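Local coordinates for NudC domain-containing protein 2 (Mus musculus, PDB 2RH0) that may regulate the LIS1/dynein pathway by stabilising LIS1 together with the Hsp90 chaperone, at residues K90-A93 and A94-W97; Q114-R117 and K118-E122. One frame throughout, in Å; residues are numbered along the deposited sequence. Where two conformers were deposited one is given.

Contact 1: K90-A93 and A94-W97; sequences KRDA and ANCW
D92 and N95 are the two ends of a type I beta turn, closed where the backbone N of N95 donates to D92 O at 2.9 Å, coming in from above the carbonyl plane. The N95 side chain then answers in the reverse direction: its OD1 takes the hydrogen of D92 N at 2.8 Å, in the plane of the amide and on a lone pair. Backbone and side chain of N95 therefore both hold the same residue, and the bond to OD1 helps set how the amide is turned. CG of N95 sits beside its own backbone N (chi1 -58°), which brings the amide back toward the residues leading into the turn, where ND2 lies 3.4 Å from CB of K90, the two side chains crossing at about a right angle, while CB of N95 rests 3.3 Å from K90 O. The turn is part of the loop between strands 81-87 and 104-106 in this p23-like CS protein, at the surface, with A93 packing on L22 of the second subunit. Were N95 an alanine, D92 N would probably lose its side-chain acceptor, and CB of K90 the amide packed against it. A water links the two ends of the segment, donating to K90 O at 2.8 Å and accepting from NE1 of W97, at the ring edge, at 3.0 Å.

Contact 2: Q114-R117 and K118-E122; sequences QMQR and KLTLE
The carbonyl oxygen of Q116 is gripped twice by T120, by the backbone N at 2.9 Å and by the hydroxyl OG1, also at 2.9 Å. The two donors reach it from opposite faces of the carbonyl plane: the N-H is nearly straight (170° at the hydrogen) and only modestly tilted from that plane, whereas OG1 stands well above it. The first torsion of T120 (chi1 -55°) lays OG1 beside its own backbone N, pointing the hydroxyl back down the helix toward this oxygen, so that the hydroxyl's hydrogen is used within the helix. The Q116 chain, bent at chi2, crosses the T120 side chain obliquely, with NE2 3.5 Å from T120 OG1, but the hydrogen bond of NE2 goes to A93 O in the loop between strands 81-87 and 104-106. On the inner side, CD1 of L119 folds back to within 3.6 Å of M115 O, while L119 N donates to that oxygen at 3.2 Å; M115 is a selenomethionine here. K118 N bonds to Q114 O at 3.1 Å and makes a second, weak bond to M115 O. One residue beyond the T120-Q116 bond, L121 N donates to R117 O at 3.0 Å. R117 runs out extended; its NE makes a long, weak ion pair with D113, and its NH2 lies near NH2 of R117 of the second subunit, like charges close together. Carbonyls that each receive the amide four residues on define an alpha helix, where a threonine hydroxyl often adds such a bond; this is the middle of helix 109-127.

From the N terminus, the chain leaves strand 81-87 and enters contact 1, which closes a tight turn in the loop; strand 104-106 comes next, and only then does contact 2 form, a stretch within helix 109-127. The two are in series, neither enclosing nor crossing the other, yet their centres are about 10 Å apart, the helix packing against the loop. CB of C96 lies 3.7 Å from CD2 of L119 and 3.3 Å from OE1 of Q116, joining loop and helix, and both contacts also touch the second subunit.

Contact 1: K90-A93 and A94-W97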
# COMPACT_ATOMS: atom_id res chain seq x y z
N LYS A 90 13.96 -17.54 7.52
CA LYS A 90 12.85 -18.36 8.07
C LYS A 90 11.51 -17.84 7.51
O LYS A 90 11.16 -16.66 7.72
CB LYS A 90 12.86 -18.29 9.61
CG LYS A 90 14.13 -18.86 10.26
CD LYS A 90 14.34 -18.33 11.67
CE LYS A 90 15.04 -16.97 11.69
NZ LYS A 90 16.54 -17.00 11.63
N ARG A 91 10.77 -18.70 6.80
CA ARG A 91 9.60 -18.29 6.00
C ARG A 91 8.25 -18.95 6.39
O ARG A 91 7.42 -19.23 5.53
CB ARG A 91 9.90 -18.59 4.53
CG ARG A 91 11.08 -17.82 4.02
CD ARG A 91 11.61 -18.25 2.67
NE ARG A 91 13.04 -18.45 2.86
CZ ARG A 91 13.75 -19.52 2.51
NH1 ARG A 91 13.21 -20.50 1.81
NH2 ARG A 91 15.06 -19.58 2.81
N ASP A 92 8.03 -19.20 7.68
CA ASP A 92 6.76 -19.75 8.17
C ASP A 92 5.80 -18.58 8.50
O ASP A 92 6.26 -17.43 8.67
CB ASP A 92 7.00 -20.57 9.45
CG ASP A 92 8.03 -21.68 9.25
OD1 ASP A 92 8.07 -22.29 8.15
OD2 ASP A 92 8.80 -21.95 10.22
N ALA A 93 4.50 -18.85 8.61
CA ALA A 93 3.57 -17.80 9.08
C ALA A 93 3.94 -17.33 10.51
O ALA A 93 3.58 -16.21 10.91
CB ALA A 93 2.08 -18.23 8.99
N ALA A 94 4.65 -18.19 11.25
CA ALA A 94 5.19 -17.88 12.59
C ALA A 94 6.46 -17.00 12.55
O ALA A 94 7.00 -16.67 13.61
CB ALA A 94 5.50 -19.15 13.36
N ASN A 95 6.95 -16.68 11.35
CA ASN A 95 8.04 -15.72 11.17
C ASN A 95 7.47 -14.41 10.61
O ASN A 95 7.93 -13.86 9.62
CB ASN A 95 9.08 -16.28 10.22
CG ASN A 95 9.66 -17.59 10.71
OD1 ASN A 95 9.46 -18.64 10.08
ND2 ASN A 95 10.36 -17.55 11.85
N CYS A 96 6.43 -13.93 11.25
CA CYS A 96 5.86 -12.67 10.89
C CYS A 96 6.68 -11.60 11.62
O CYS A 96 6.69 -11.58 12.84
CB CYS A 96 4.43 -12.66 11.34
SG CYS A 96 3.61 -11.13 10.92
N TRP A 97 7.37 -10.73 10.89
CA TRP A 97 8.18 -9.69 11.51
C TRP A 97 7.28 -8.65 12.13
O TRP A 97 6.34 -8.22 11.50
CB TRP A 97 9.08 -9.00 10.49
CG TRP A 97 10.22 -9.83 9.96
CD1 TRP A 97 10.29 -11.19 9.89
CD2 TRP A 97 11.41 -9.34 9.33
NE1 TRP A 97 11.49 -11.58 9.30
CE2 TRP A 97 12.18 -10.46 8.94
CE3 TRP A 97 11.91 -8.06 9.10
CZ2 TRP A 97 13.41 -10.32 8.32
CZ3 TRP A 97 13.13 -7.93 8.49
CH2 TRP A 97 13.87 -9.05 8.11
O HOH W 1 11.95 -14.55 9.39

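Contact 2: Q114-R117 and K118-E122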
# COMPACT_ATOMS: atom_id res chain seq x y z
N GLN A 114 -3.05 -7.56 11.49
CA GLN A 114 -3.37 -7.59 10.07
C GLN A 114 -2.30 -8.35 9.30
O GLN A 114 -2.60 -9.16 8.44
CB GLN A 114 -3.47 -6.21 9.49
CG GLN A 114 -4.72 -5.38 9.90
CD GLN A 114 -4.59 -3.93 9.48
OE1 GLN A 114 -3.88 -3.18 10.12
NE2 GLN A 114 -5.31 -3.52 8.39
N MSE A 115 -1.04 -8.02 9.57
CA MSE A 115 0.07 -8.68 8.91
C MSE A 115 0.06 -10.16 9.16
O MSE A 115 0.22 -10.93 8.23
CB MSE A 115 1.40 -8.05 9.34
CG MSE A 115 1.61 -6.66 8.77
SE MSE A 115 3.28 -5.87 9.36
CE MSE A 115 3.40 -4.43 8.13
N GLN A 116 -0.15 -10.58 10.40
CA GLN A 116 -0.17 -12.00 10.75
C GLN A 116 -1.30 -12.75 10.05
O GLN A 116 -1.13 -13.88 9.61
CB GLN A 116 -0.30 -12.16 12.28
CG GLN A 116 -0.29 -13.61 12.71
CD GLN A 116 1.04 -14.29 12.40
OE1 GLN A 116 2.00 -14.11 13.12
NE2 GLN A 116 1.09 -15.06 11.31
N ARG A 117 -2.48 -12.13 10.01
CA ARG A 117 -3.59 -12.70 9.32
C ARG A 117 -3.33 -12.92 7.85
O ARG A 117 -3.74 -13.93 7.34
CB ARG A 117 -4.84 -11.83 9.48
CG ARG A 117 -5.47 -11.99 10.83
CD ARG A 117 -6.70 -11.10 10.92
NE ARG A 117 -7.43 -11.43 12.11
CZ ARG A 117 -8.36 -12.38 12.17
NH1 ARG A 117 -8.67 -13.09 11.12
NH2 ARG A 117 -8.95 -12.62 13.33
N LYS A 118 -2.64 -12.01 7.17
CA LYS A 118 -2.37 -12.19 5.74
C LYS A 118 -1.38 -13.33 5.50
O LYS A 118 -1.50 -14.10 4.53
CB LYS A 118 -1.88 -10.89 5.10
CG LYS A 118 -1.60 -10.98 3.58
CD LYS A 118 -2.85 -11.39 2.79
CE LYS A 118 -2.61 -11.37 1.28
NZ LYS A 118 -1.44 -12.22 0.88
N LEU A 119 -0.40 -13.43 6.37
CA LEU A 119 0.59 -14.50 6.29
C LEU A 119 -0.04 -15.89 6.58
O LEU A 119 0.24 -16.85 5.89
CB LEU A 119 1.72 -14.24 7.25
CG LEU A 119 2.92 -13.50 6.63
CD1 LEU A 119 2.52 -12.31 5.79
CD2 LEU A 119 3.85 -13.15 7.69
N THR A 120 -0.88 -15.97 7.61
CA THR A 120 -1.66 -17.18 7.89
C THR A 120 -2.48 -17.60 6.71
O THR A 120 -2.52 -18.79 6.37
CB THR A 120 -2.62 -17.00 9.03
OG1 THR A 120 -1.90 -16.57 10.16
CG2 THR A 120 -3.33 -18.33 9.33
N LEU A 121 -3.14 -16.63 6.09
CA LEU A 121 -3.94 -16.87 4.90
C LEU A 121 -3.12 -17.29 3.71
O LEU A 121 -3.51 -18.20 3.00
CB LEU A 121 -4.70 -15.62 4.52
CG LEU A 121 -5.41 -15.66 3.16
CD1 LEU A 121 -6.53 -16.75 3.19
CD2 LEU A 121 -5.94 -14.28 2.87
N GLU A 122 -2.01 -16.60 3.45
CA GLU A 122 -1.10 -16.99 2.37
C GLU A 122 -0.68 -18.44 2.56
O GLU A 122 -0.61 -19.22 1.63
CB GLU A 122 0.17 -16.11 2.40
CG GLU A 122 1.05 -16.20 1.16
CD GLU A 122 2.42 -15.50 1.32
OE1 GLU A 122 2.54 -14.60 2.18
OE2 GLU A 122 3.36 -15.82 0.58